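Local coordinates for C-domain type II peptide synthetase (Streptomyces globisporus, PDB 4ZNM), which belongs to the condensation-domain family of peptide synthetases, a fold of two alpha/beta lobes, each built round a mixed beta-sheet, at residues G424-N429 and E436-F441; A194-W199 and G308-F313; L172-A177 and P185-P190. All coordinates share one frame; numbering follows the deposited sequence. Where two conformers were deposited one is given.

Contact 1. Residues G424-N429 and E436-F441; sequences GSLGYN and ETMAAF
Tyr-428 offers one face of its ring to Met-438, a selenomethionine in this model, and the geometry fits a CH-pi contact: CG of Met-438 stands 3.5 Å from the centroid of the Tyr-428 ring, 14° off the ring normal. The selenium makes a less centred Met-aromatic contact, with SE of Met-438 4.6 Å from the same centroid and 37° off the normal. Bends at both chi2 and chi3 turn the chain past the ring, and CG rather than SE takes the central place.

These contacts belong to a beta-alpha unit in which strand 422-429, lying between strands 410-416 and 242-249, is followed by helix 435-454, packed roughly antiparallel on the five-stranded sheet. The axes of segments 424-429 and 436-441 approach to 9.9 Å with 148° between their N-to-C directions.

Leu-426 adds van der Waals packing. Its CD2 lies 4.3 Å from SE of Met-438 and 4.4 Å from CD2 of Phe-441. The closest approach of Leu-426 CD2 is to the backbone O of Met-438, at 3.6 Å. The polar end of Tyr-428 is held elsewhere, OH bonding to Asp-435 and Gln-245, which fixes the outer end of the ring that Met-438 covers.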
ATOM      1  N   GLY A 424       6.080   0.672  -9.907  1.00 31.46           N
ATOM      2  CA  GLY A 424       5.368   1.739  -9.231  1.00 25.20           C
ATOM      3  C   GLY A 424       3.947   1.949  -9.708  1.00 23.90           C
ATOM      4  O   GLY A 424       3.577   1.553 -10.822  1.00 24.18           O
ATOM      5  N   SER A 425       3.178   2.615  -8.851  1.00 23.76           N
ATOM      6  CA  SER A 425       1.839   3.088  -9.158  1.00 24.49           C
ATOM      7  C   SER A 425       1.647   4.508  -8.658  1.00 29.55           C
ATOM      8  O   SER A 425       2.149   4.888  -7.585  1.00 29.84           O
ATOM      9  CB  SER A 425       0.796   2.188  -8.520  1.00 30.19           C
ATOM     10  OG  SER A 425       0.707   0.960  -9.229  1.00 37.50           O
ATOM     11  N   LEU A 426       0.965   5.289  -9.480  1.00 25.51           N
ATOM     12  CA  LEU A 426       0.563   6.628  -9.141  1.00 21.39           C
ATOM     13  C   LEU A 426      -0.946   6.647  -9.208  1.00 19.91           C
ATOM     14  O   LEU A 426      -1.527   6.447 -10.286  1.00 20.36           O
ATOM     15  CB  LEU A 426       1.151   7.649 -10.109  1.00 20.62           C
ATOM     16  CG  LEU A 426       0.693   9.098  -9.903  1.00 20.56           C
ATOM     17  CD1 LEU A 426       0.915   9.626  -8.482  1.00 25.38           C
ATOM     18  CD2 LEU A 426       1.429   9.969 -10.909  1.00 25.70           C
ATOM     19  N   GLY A 427      -1.573   6.836  -8.048  1.00 20.22           N
ATOM     20  CA  GLY A 427      -3.020   6.833  -7.969  1.00 22.34           C
ATOM     21  C   GLY A 427      -3.528   8.223  -7.614  1.00 21.48           C
ATOM     22  O   GLY A 427      -2.893   8.967  -6.855  1.00 21.12           O
ATOM     23  N   TYR A 428      -4.710   8.554  -8.123  1.00 18.70           N
ATOM     24  CA  TYR A 428      -5.272   9.866  -7.902  1.00 19.65           C
ATOM     25  C   TYR A 428      -6.784   9.761  -8.069  1.00 23.14           C
ATOM     26  O   TYR A 428      -7.303   8.825  -8.695  1.00 19.17           O
ATOM     27  CB  TYR A 428      -4.690  10.864  -8.886  1.00 19.28           C
ATOM     28  CG  TYR A 428      -4.792  10.367 -10.292  1.00 20.54           C
ATOM     29  CD1 TYR A 428      -3.856   9.472 -10.778  1.00 21.88           C
ATOM     30  CD2 TYR A 428      -5.815  10.768 -11.142  1.00 20.26           C
ATOM     31  CE1 TYR A 428      -3.943   8.969 -12.095  1.00 20.30           C
ATOM     32  CE2 TYR A 428      -5.898  10.282 -12.466  1.00 22.14           C
ATOM     33  CZ  TYR A 428      -4.940   9.382 -12.933  1.00 22.30           C
ATOM     34  OH  TYR A 428      -4.979   8.852 -14.233  1.00 22.22           O
ATOM     35  N   ASN A 429      -7.479  10.732  -7.503  1.00 19.14           N
ATOM     36  CA  ASN A 429      -8.937  10.767  -7.572  1.00 20.11           C
ATOM     37  C   ASN A 429      -9.359  11.480  -8.856  1.00 20.98           C
ATOM     38  O   ASN A 429      -8.984  12.631  -9.089  1.00 21.96           O
ATOM     39  CB  ASN A 429      -9.542  11.477  -6.383  1.00 21.91           C
ATOM     40  CG  ASN A 429      -9.159  10.875  -5.025  1.00 20.01           C
ATOM     41  OD1 ASN A 429      -9.008  11.605  -4.044  1.00 22.61           O
ATOM     42  ND2 ASN A 429      -9.063   9.570  -4.952  1.00 20.91           N
ATOM     43  N   GLU A 436      -4.016  13.341 -17.813  1.00 28.35           N
ATOM     44  CA  GLU A 436      -2.896  14.005 -18.466  1.00 37.83           C
ATOM     45  C   GLU A 436      -1.990  14.728 -17.463  1.00 30.50           C
ATOM     46  O   GLU A 436      -0.771  14.698 -17.561  1.00 27.32           O
ATOM     47  CB  GLU A 436      -3.427  15.001 -19.496  1.00 46.95           C
ATOM     48  CG  GLU A 436      -4.167  14.346 -20.665  1.00 68.07           C
ATOM     49  CD  GLU A 436      -5.573  13.796 -20.314  1.00 67.78           C
ATOM     50  OE1 GLU A 436      -6.155  14.180 -19.258  1.00 47.53           O
ATOM     51  OE2 GLU A 436      -6.093  12.975 -21.115  1.00 73.80           O
ATOM     52  N   THR A 437      -2.601  15.396 -16.504  1.00 28.26           N
ATOM     53  CA  THR A 437      -1.866  16.073 -15.451  1.00 31.60           C
ATOM     54  C   THR A 437      -0.991  15.084 -14.702  1.00 26.54           C
ATOM     55  O   THR A 437       0.168  15.357 -14.418  1.00 28.41           O
ATOM     56  CB  THR A 437      -2.822  16.736 -14.451  1.00 31.10           C
ATOM     57  OG1 THR A 437      -3.663  17.626 -15.166  1.00 30.83           O
ATOM     58  CG2 THR A 437      -2.072  17.486 -13.359  1.00 28.35           C
HETATM   59  N   MSE A 438      -1.563  13.941 -14.363  1.00 23.05           N
HETATM   60  CA  MSE A 438      -0.838  12.932 -13.590  1.00 23.81           C
HETATM   61  C   MSE A 438       0.217  12.221 -14.461  1.00 21.44           C
HETATM   62  O   MSE A 438       1.286  11.855 -13.983  1.00 25.18           O
HETATM   63  CB  MSE A 438      -1.820  11.944 -12.994  1.00 29.85           C
HETATM   64  CG  MSE A 438      -2.688  12.590 -11.922  1.00 30.47           C
HETATM   65 SE   MSE A 438      -1.646  12.846 -10.252  0.75 36.03          SE
HETATM   66  CE  MSE A 438      -1.515  14.775 -10.318  1.00 35.64           C
ATOM     67  N   ALA A 439      -0.097  12.043 -15.740  1.00 24.01           N
ATOM     68  CA  ALA A 439       0.850  11.494 -16.696  1.00 25.08           C
ATOM     69  C   ALA A 439       2.102  12.371 -16.793  1.00 31.29           C
ATOM     70  O   ALA A 439       3.234  11.855 -16.831  1.00 31.08           O
ATOM     71  CB  ALA A 439       0.187  11.357 -18.067  1.00 29.31           C
ATOM     72  N   ALA A 440       1.905  13.688 -16.826  1.00 33.62           N
ATOM     73  CA  ALA A 440       3.027  14.636 -16.887  1.00 27.39           C
ATOM     74  C   ALA A 440       3.797  14.640 -15.570  1.00 28.62           C
ATOM     75  O   ALA A 440       5.016  14.708 -15.545  1.00 31.12           O
ATOM     76  CB  ALA A 440       2.530  16.059 -17.224  1.00 31.81           C
ATOM     77  N   PHE A 441       3.069  14.532 -14.471  1.00 30.64           N
ATOM     78  CA  PHE A 441       3.665  14.516 -13.146  1.00 22.37           C
ATOM     79  C   PHE A 441       4.616  13.313 -13.038  1.00 25.83           C
ATOM     80  O   PHE A 441       5.739  13.447 -12.603  1.00 23.79           O
ATOM     81  CB  PHE A 441       2.537  14.454 -12.127  1.00 25.07           C
ATOM     82  CG  PHE A 441       2.926  14.719 -10.705  1.00 30.34           C
ATOM     83  CD1 PHE A 441       3.959  15.568 -10.370  1.00 30.14           C
ATOM     84  CD2 PHE A 441       2.188  14.134  -9.684  1.00 30.27           C
ATOM     85  CE1 PHE A 441       4.263  15.815  -9.026  1.00 28.79           C
ATOM     86  CE2 PHE A 441       2.481  14.375  -8.347  1.00 31.05           C
ATOM     87  CZ  PHE A 441       3.530  15.206  -8.014  1.00 25.88           C
TER

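Contact 2. Residues A194-W199 and G308-F313; sequences AEFARW and GSFINF
Phe-196, on helix 193-203, and Phe-310, in the loop leading into strand 312-319, are the closest backbone positions of the two segments, yet their CA atoms are still 9.0 Å apart, a gap spanned by the two side chains. The bridge is an aromatic pair of intermediate geometry: the ring centroids are 4.2 Å apart and the planes are inclined by 40°, neither a parallel stack nor an edge-to-face pair. One corner of the Phe-310 ring does most of the touching. Its CE2 lies 3.2 Å above the plane of the Phe-196 ring, over the centre, and comes within 3.3 Å of CG of Phe-196. The neighbouring corner follows along the far half of the ring, CD2 of Phe-310 being 3.6 Å from CZ of Phe-196.

Helix 193-203 follows helix 162-180 through the proline-rich connection 185-190, and it packs here on the loop that precedes strand 312-319. That loop reaches Asp-161, which fits the aspartate of the HHxxxD signature of condensation domains and accepts a hydrogen bond from the backbone N of Phe-310. The pair therefore packs this helix against a loop bonded to the signature region.

Torsions explain the approach. With CG opposite its backbone N, chi1 178° sends the Phe-196 ring out from the helix; Phe-310, with CG opposite the carbonyl carbon (chi1 -75°), swings its ring toward the helix although its CB does not point there. Gly-308 O meets the edge of the Phe-310 ring in plane. Phe-303 meets the Phe-196 ring edge-to-face and also touches Phe-310, with which Arg-298 makes a cation-pi contact.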
ATOM      1  N   ALA A 194      -6.678  -8.517  16.734  1.00 25.21           N
ATOM      2  CA  ALA A 194      -7.245  -7.963  17.944  1.00 25.89           C
ATOM      3  C   ALA A 194      -6.160  -7.883  18.993  1.00 28.39           C
ATOM      4  O   ALA A 194      -6.148  -6.969  19.805  1.00 27.99           O
ATOM      5  CB  ALA A 194      -8.400  -8.791  18.443  1.00 32.65           C
ATOM      6  N   GLU A 195      -5.253  -8.846  18.981  0.51 21.61           N
ATOM      7  CA  GLU A 195      -4.169  -8.832  19.945  0.51 24.93           C
ATOM      8  C   GLU A 195      -3.291  -7.598  19.699  0.51 22.59           C
ATOM      9  O   GLU A 195      -2.862  -6.924  20.648  0.51 23.48           O
ATOM     10  CB  GLU A 195      -3.340 -10.116  19.862  0.51 25.02           C
ATOM     11  CG  GLU A 195      -4.132 -11.409  20.078  0.51 30.53           C
ATOM     12  CD  GLU A 195      -3.277 -12.644  19.812  0.51 31.76           C
ATOM     13  OE1 GLU A 195      -2.192 -12.732  20.426  0.51 32.72           O
ATOM     14  OE2 GLU A 195      -3.677 -13.489  18.982  0.51 22.87           O
ATOM     15  N   PHE A 196      -3.062  -7.278  18.427  1.00 27.02           N
ATOM     16  CA  PHE A 196      -2.282  -6.096  18.080  1.00 23.57           C
ATOM     17  C   PHE A 196      -3.004  -4.805  18.491  1.00 28.05           C
ATOM     18  O   PHE A 196      -2.394  -3.851  19.003  1.00 28.13           O
ATOM     19  CB  PHE A 196      -1.965  -6.062  16.585  1.00 28.12           C
ATOM     20  CG  PHE A 196      -1.200  -4.833  16.180  1.00 29.19           C
ATOM     21  CD1 PHE A 196      -1.814  -3.815  15.474  1.00 30.44           C
ATOM     22  CD2 PHE A 196       0.124  -4.679  16.556  1.00 35.62           C
ATOM     23  CE1 PHE A 196      -1.096  -2.662  15.120  1.00 33.96           C
ATOM     24  CE2 PHE A 196       0.840  -3.531  16.207  1.00 36.28           C
ATOM     25  CZ  PHE A 196       0.225  -2.531  15.491  1.00 33.40           C
ATOM     26  N   ALA A 197      -4.308  -4.758  18.252  1.00 23.74           N
ATOM     27  CA  ALA A 197      -5.077  -3.597  18.644  1.00 25.45           C
ATOM     28  C   ALA A 197      -4.898  -3.347  20.139  1.00 22.80           C
ATOM     29  O   ALA A 197      -4.799  -2.193  20.569  1.00 26.94           O
ATOM     30  CB  ALA A 197      -6.549  -3.773  18.284  1.00 24.86           C
ATOM     31  N   ARG A 198      -4.843  -4.423  20.923  0.59 28.27           N
ATOM     32  CA  ARG A 198      -4.608  -4.309  22.367  0.59 31.76           C
ATOM     33  C   ARG A 198      -3.201  -3.814  22.654  0.59 29.56           C
ATOM     34  O   ARG A 198      -2.983  -2.876  23.428  0.59 29.48           O
ATOM     35  CB  ARG A 198      -4.800  -5.658  23.062  0.59 34.90           C
ATOM     36  CG  ARG A 198      -6.166  -5.877  23.669  0.59 39.40           C
ATOM     37  CD  ARG A 198      -6.145  -7.024  24.687  0.59 47.20           C
ATOM     38  NE  ARG A 198      -5.751  -8.320  24.114  0.59 48.30           N
ATOM     39  CZ  ARG A 198      -4.622  -8.977  24.394  0.59 52.14           C
ATOM     40  NH1 ARG A 198      -4.387 -10.149  23.817  0.59 54.94           N
ATOM     41  NH2 ARG A 198      -3.724  -8.487  25.244  0.59 27.72           N
ATOM     42  N   TRP A 199      -2.236  -4.476  22.034  1.00 30.44           N
ATOM     43  CA  TRP A 199      -0.851  -4.191  22.307  1.00 25.76           C
ATOM     44  C   TRP A 199      -0.539  -2.723  21.960  1.00 25.75           C
ATOM     45  O   TRP A 199       0.193  -2.053  22.684  1.00 26.85           O
ATOM     46  CB  TRP A 199       0.068  -5.135  21.540  1.00 25.54           C
ATOM     47  CG  TRP A 199       1.483  -4.732  21.752  1.00 39.40           C
ATOM     48  CD1 TRP A 199       2.268  -5.028  22.832  1.00 44.23           C
ATOM     49  CD2 TRP A 199       2.268  -3.886  20.908  1.00 42.00           C
ATOM     50  NE1 TRP A 199       3.494  -4.421  22.712  1.00 44.22           N
ATOM     51  CE2 TRP A 199       3.523  -3.712  21.540  1.00 41.89           C
ATOM     52  CE3 TRP A 199       2.035  -3.254  19.688  1.00 42.77           C
ATOM     53  CZ2 TRP A 199       4.538  -2.953  20.978  1.00 46.42           C
ATOM     54  CZ3 TRP A 199       3.048  -2.501  19.130  1.00 54.19           C
ATOM     55  CH2 TRP A 199       4.286  -2.362  19.773  1.00 53.84           C
ATOM     56  N   GLY A 308      -3.872  -8.108   8.943  1.00 21.96           N
ATOM     57  CA  GLY A 308      -4.476  -6.864   9.373  1.00 19.80           C
ATOM     58  C   GLY A 308      -3.862  -5.711   8.574  1.00 20.96           C
ATOM     59  O   GLY A 308      -2.953  -5.919   7.777  1.00 21.63           O
ATOM     60  N   SER A 309      -4.335  -4.500   8.789  1.00 24.48           N
ATOM     61  CA  SER A 309      -3.722  -3.331   8.166  1.00 22.26           C
ATOM     62  C   SER A 309      -2.978  -2.515   9.232  1.00 23.71           C
ATOM     63  O   SER A 309      -3.568  -1.812  10.057  1.00 21.20           O
ATOM     64  CB  SER A 309      -4.786  -2.515   7.439  1.00 31.04           C
ATOM     65  OG  SER A 309      -4.172  -1.482   6.709  1.00 39.69           O
ATOM     66  N   PHE A 310      -1.655  -2.617   9.179  1.00 21.49           N
ATOM     67  CA  PHE A 310      -0.749  -2.066  10.178  1.00 23.06           C
ATOM     68  C   PHE A 310      -0.147  -0.732   9.785  1.00 25.68           C
ATOM     69  O   PHE A 310       0.519  -0.107  10.591  1.00 24.92           O
ATOM     70  CB  PHE A 310       0.406  -3.071  10.422  1.00 21.55           C
ATOM     71  CG  PHE A 310       0.001  -4.266  11.230  1.00 25.14           C
ATOM     72  CD1 PHE A 310      -0.868  -5.203  10.716  1.00 24.49           C
ATOM     73  CD2 PHE A 310       0.514  -4.467  12.494  1.00 28.29           C
ATOM     74  CE1 PHE A 310      -1.235  -6.313  11.454  1.00 23.41           C
ATOM     75  CE2 PHE A 310       0.147  -5.568  13.233  1.00 27.74           C
ATOM     76  CZ  PHE A 310      -0.731  -6.487  12.718  1.00 25.65           C
ATOM     77  N   ILE A 311      -0.301  -0.322   8.530  1.00 21.78           N
ATOM     78  CA  ILE A 311       0.519   0.768   8.026  1.00 19.90           C
ATOM     79  C   ILE A 311       0.181   2.069   8.765  1.00 20.45           C
ATOM     80  O   ILE A 311      -0.931   2.236   9.280  1.00 22.66           O
ATOM     81  CB  ILE A 311       0.375   0.934   6.511  1.00 21.10           C
ATOM     82  CG1 ILE A 311      -1.083   1.135   6.109  1.00 27.39           C
ATOM     83  CG2 ILE A 311       1.025  -0.269   5.793  1.00 24.07           C
ATOM     84  CD1 ILE A 311      -1.258   1.348   4.592  1.00 32.58           C
ATOM     85  N   ASN A 312       1.142   2.983   8.813  1.00 24.49           N
ATOM     86  CA  ASN A 312       0.996   4.197   9.636  1.00 22.74           C
ATOM     87  C   ASN A 312       1.493   5.443   8.877  1.00 25.43           C
ATOM     88  O   ASN A 312       2.592   5.490   8.357  1.00 22.84           O
ATOM     89  CB  ASN A 312       1.740   4.012  10.948  1.00 23.52           C
ATOM     90  CG  ASN A 312       1.613   5.202  11.869  1.00 20.95           C
ATOM     91  OD1 ASN A 312       0.515   5.755  12.065  1.00 24.25           O
ATOM     92  ND2 ASN A 312       2.737   5.607  12.440  1.00 23.11           N
ATOM     93  N   PHE A 313       0.602   6.411   8.767  1.00 22.11           N
ATOM     94  CA  PHE A 313       0.853   7.707   8.136  1.00 21.77           C
ATOM     95  C   PHE A 313       1.931   8.435   8.936  1.00 23.46           C
ATOM     96  O   PHE A 313       1.786   8.619  10.143  1.00 25.89           O
ATOM     97  CB  PHE A 313      -0.494   8.457   8.114  1.00 28.16           C
ATOM     98  CG  PHE A 313      -0.541   9.707   7.289  1.00 24.48           C
ATOM     99  CD1 PHE A 313      -0.965   9.672   5.965  1.00 34.48           C
ATOM    100  CD2 PHE A 313      -0.247  10.942   7.875  1.00 29.13           C
ATOM    101  CE1 PHE A 313      -1.089  10.836   5.220  1.00 29.61           C
ATOM    102  CE2 PHE A 313      -0.362  12.111   7.141  1.00 33.61           C
ATOM    103  CZ  PHE A 313      -0.792  12.052   5.808  1.00 34.17           C
TER

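Contact 3. Residues L172-A177 and P185-P190; sequences LLNLYA and PPLPEP
Asn-174 and Leu-187 account for most of the surface buried here; the carboxamide of Asn-174 meets Pro-185 through its N-H and Leu-187 through a face. ND2 of Asn-174 donates to the backbone O of Pro-185 over 2.9 Å; the N-H...O angle of 170° is nearly straight, and the donor lies in the carbonyl plane. Leu-187 instead covers a face of that amide: its CD2 stands 3.4 Å above CG of Asn-174, and its own CG is 3.3 Å from OD1 of Asn-174. With CG of Asn-174 opposite the backbone N (chi1 175°), the group reaches off helix 162-180 to both partners. The other branch of Leu-187 is shared with the next helical residue, its CD1 meeting CD2 of Leu-175 at 3.8 Å, the two side chains crossing at roughly a right angle.

Residues 185-190, four of them prolines, have an extended, polyproline II-like conformation; they pass the helix at Pro-185 and Leu-187 and then lead away toward helix 193-203. Leu-187 also touches Arg-73 of helix 60-73. With the acceptor only 2° out of the amide plane and a leucine packed on one face, the bond would restrain rotation of the amide, and a backbone carbonyl in this proline-rich connection gains a donor from the helix.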
ATOM      1  N   LEU A 172      -2.342 -19.665   2.300  1.00 21.92           N
ATOM      2  CA  LEU A 172      -3.306 -20.327   1.414  1.00 22.01           C
ATOM      3  C   LEU A 172      -2.688 -21.497   0.682  1.00 20.72           C
ATOM      4  O   LEU A 172      -3.240 -22.590   0.667  1.00 23.59           O
ATOM      5  CB  LEU A 172      -3.857 -19.351   0.390  1.00 19.32           C
ATOM      6  CG  LEU A 172      -4.696 -19.969  -0.725  1.00 22.46           C
ATOM      7  CD1 LEU A 172      -5.983 -20.487  -0.113  1.00 24.31           C
ATOM      8  CD2 LEU A 172      -4.953 -18.967  -1.820  1.00 25.81           C
ATOM      9  N   LEU A 173      -1.538 -21.251   0.059  1.00 21.94           N
ATOM     10  CA  LEU A 173      -0.899 -22.291  -0.734  1.00 22.47           C
ATOM     11  C   LEU A 173      -0.280 -23.385   0.139  1.00 22.55           C
ATOM     12  O   LEU A 173      -0.207 -24.547  -0.276  1.00 20.42           O
ATOM     13  CB  LEU A 173       0.125 -21.647  -1.672  1.00 21.25           C
ATOM     14  CG  LEU A 173      -0.625 -20.697  -2.659  1.00 27.42           C
ATOM     15  CD1 LEU A 173       0.345 -20.121  -3.631  1.00 34.47           C
ATOM     16  CD2 LEU A 173      -1.705 -21.409  -3.452  1.00 33.02           C
ATOM     17  N   ASN A 174       0.101 -23.040   1.361  1.00 20.98           N
ATOM     18  CA  ASN A 174       0.565 -24.047   2.329  1.00 22.76           C
ATOM     19  C   ASN A 174      -0.592 -24.940   2.786  1.00 23.65           C
ATOM     20  O   ASN A 174      -0.481 -26.156   2.792  1.00 24.17           O
ATOM     21  CB  ASN A 174       1.204 -23.346   3.523  1.00 21.61           C
ATOM     22  CG  ASN A 174       1.610 -24.297   4.629  1.00 23.93           C
ATOM     23  OD1 ASN A 174       0.771 -24.855   5.338  1.00 29.11           O
ATOM     24  ND2 ASN A 174       2.912 -24.448   4.810  1.00 26.28           N
ATOM     25  N   LEU A 175      -1.715 -24.326   3.165  1.00 21.70           N
ATOM     26  CA  LEU A 175      -2.874 -25.101   3.613  1.00 18.27           C
ATOM     27  C   LEU A 175      -3.411 -25.987   2.454  1.00 20.42           C
ATOM     28  O   LEU A 175      -3.861 -27.110   2.673  1.00 18.82           O
ATOM     29  CB  LEU A 175      -3.974 -24.164   4.135  1.00 21.65           C
ATOM     30  CG  LEU A 175      -3.560 -23.433   5.428  1.00 22.92           C
ATOM     31  CD1 LEU A 175      -4.525 -22.346   5.738  1.00 25.92           C
ATOM     32  CD2 LEU A 175      -3.427 -24.405   6.648  1.00 29.89           C
ATOM     33  N   TYR A 176      -3.375 -25.457   1.235  1.00 20.31           N
ATOM     34  CA  TYR A 176      -3.747 -26.221   0.041  1.00 21.94           C
ATOM     35  C   TYR A 176      -2.831 -27.447  -0.114  1.00 24.31           C
ATOM     36  O   TYR A 176      -3.296 -28.579  -0.227  1.00 26.82           O
ATOM     37  CB  TYR A 176      -3.670 -25.317  -1.221  1.00 17.29           C
ATOM     38  CG  TYR A 176      -3.749 -26.091  -2.516  1.00 17.46           C
ATOM     39  CD1 TYR A 176      -4.982 -26.410  -3.062  1.00 22.98           C
ATOM     40  CD2 TYR A 176      -2.611 -26.491  -3.195  1.00 26.27           C
ATOM     41  CE1 TYR A 176      -5.084 -27.111  -4.223  1.00 20.17           C
ATOM     42  CE2 TYR A 176      -2.697 -27.215  -4.377  1.00 20.34           C
ATOM     43  CZ  TYR A 176      -3.940 -27.523  -4.880  1.00 24.35           C
ATOM     44  OH  TYR A 176      -4.058 -28.223  -6.039  1.00 23.57           O
ATOM     45  N   ALA A 177      -1.524 -27.228  -0.081  1.00 21.53           N
ATOM     46  CA  ALA A 177      -0.587 -28.329  -0.204  1.00 21.68           C
ATOM     47  C   ALA A 177      -0.838 -29.356   0.870  1.00 25.44           C
ATOM     48  O   ALA A 177      -0.824 -30.541   0.593  1.00 26.38           O
ATOM     49  CB  ALA A 177       0.826 -27.836  -0.143  1.00 21.19           C
ATOM     50  N   PRO A 185       6.158 -27.275   5.398  1.00 34.19           N
ATOM     51  CA  PRO A 185       6.388 -27.103   6.831  1.00 31.37           C
ATOM     52  C   PRO A 185       5.139 -26.621   7.543  1.00 34.44           C
ATOM     53  O   PRO A 185       4.225 -26.081   6.883  1.00 27.88           O
ATOM     54  CB  PRO A 185       7.479 -26.039   6.875  1.00 38.43           C
ATOM     55  CG  PRO A 185       7.152 -25.181   5.680  1.00 40.88           C
ATOM     56  CD  PRO A 185       6.688 -26.148   4.615  1.00 38.06           C
ATOM     57  N   PRO A 186       5.074 -26.819   8.868  1.00 34.84           N
ATOM     58  CA  PRO A 186       3.918 -26.278   9.595  1.00 40.21           C
ATOM     59  C   PRO A 186       3.897 -24.763   9.540  1.00 39.89           C
ATOM     60  O   PRO A 186       4.958 -24.132   9.471  1.00 31.96           O
ATOM     61  CB  PRO A 186       4.137 -26.757  11.030  1.00 41.82           C
ATOM     62  CG  PRO A 186       5.615 -26.960  11.135  1.00 44.88           C
ATOM     63  CD  PRO A 186       6.023 -27.496   9.772  1.00 37.30           C
ATOM     64  N   LEU A 187       2.701 -24.193   9.573  1.00 29.48           N
ATOM     65  CA  LEU A 187       2.555 -22.756   9.700  1.00 34.42           C
ATOM     66  C   LEU A 187       2.699 -22.407  11.166  1.00 31.68           C
ATOM     67  O   LEU A 187       2.205 -23.137  12.014  1.00 30.96           O
ATOM     68  CB  LEU A 187       1.190 -22.282   9.175  1.00 34.41           C
ATOM     69  CG  LEU A 187       0.916 -22.490   7.684  1.00 33.26           C
ATOM     70  CD1 LEU A 187      -0.505 -22.040   7.350  1.00 34.41           C
ATOM     71  CD2 LEU A 187       1.930 -21.727   6.847  1.00 30.09           C
ATOM     72  N   PRO A 188       3.362 -21.287  11.475  1.00 33.66           N
ATOM     73  CA  PRO A 188       3.342 -20.842  12.870  1.00 39.88           C
ATOM     74  C   PRO A 188       1.927 -20.422  13.312  1.00 36.49           C
ATOM     75  O   PRO A 188       1.104 -20.052  12.491  1.00 33.06           O
ATOM     76  CB  PRO A 188       4.311 -19.658  12.867  1.00 41.34           C
ATOM     77  CG  PRO A 188       4.284 -19.141  11.458  1.00 46.11           C
ATOM     78  CD  PRO A 188       4.107 -20.358  10.602  1.00 43.29           C
ATOM     79  N   GLU A 189       1.639 -20.499  14.596  1.00 40.26           N
ATOM     80  CA  GLU A 189       0.369 -20.019  15.105  1.00 35.55           C
ATOM     81  C   GLU A 189       0.356 -18.489  14.983  1.00 36.26           C
ATOM     82  O   GLU A 189       1.278 -17.825  15.433  1.00 36.44           O
ATOM     83  CB  GLU A 189       0.169 -20.469  16.560  1.00 51.48           C
ATOM     84  CG  GLU A 189      -1.264 -20.334  17.100  1.00 71.87           C
ATOM     85  CD  GLU A 189      -2.261 -21.286  16.434  1.00 84.78           C
ATOM     86  OE1 GLU A 189      -1.842 -22.309  15.830  1.00 76.65           O
ATOM     87  OE2 GLU A 189      -3.475 -21.003  16.522  1.00 92.33           O
ATOM     88  N   PRO A 190      -0.666 -17.923  14.327  1.00 27.53           N
ATOM     89  CA  PRO A 190      -0.566 -16.478  14.173  1.00 29.89           C
ATOM     90  C   PRO A 190      -1.166 -15.719  15.336  1.00 31.01           C
ATOM     91  O   PRO A 190      -2.098 -16.165  15.998  1.00 34.65           O
ATOM     92  CB  PRO A 190      -1.357 -16.212  12.888  1.00 30.48           C
ATOM     93  CG  PRO A 190      -2.416 -17.274  12.891  1.00 27.74           C
ATOM     94  CD  PRO A 190      -1.830 -18.481  13.609  1.00 30.01           C
TER

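In the fold
Contacts 1 and 2 are buried, and their chemistry is apolar and aromatic, carried by a selenomethionine over a tyrosine in the former and two phenylalanines in the latter. Contact 3, farther from the chain's centre and only partly buried, pairs a polar amide with a backbone carbonyl and alone has a hydrogen bond between its segments. No helix or strand is common to two contacts. Contact 1 joins a strand to the helix that follows it, and contact 3 a helix to its own exit loop, whereas contact 2 unites parts over a hundred residues apart. Contacts 2 and 3 adjoin in sequence, though their centres are 22 Å apart; contact 1 lies across the chain's centre from both.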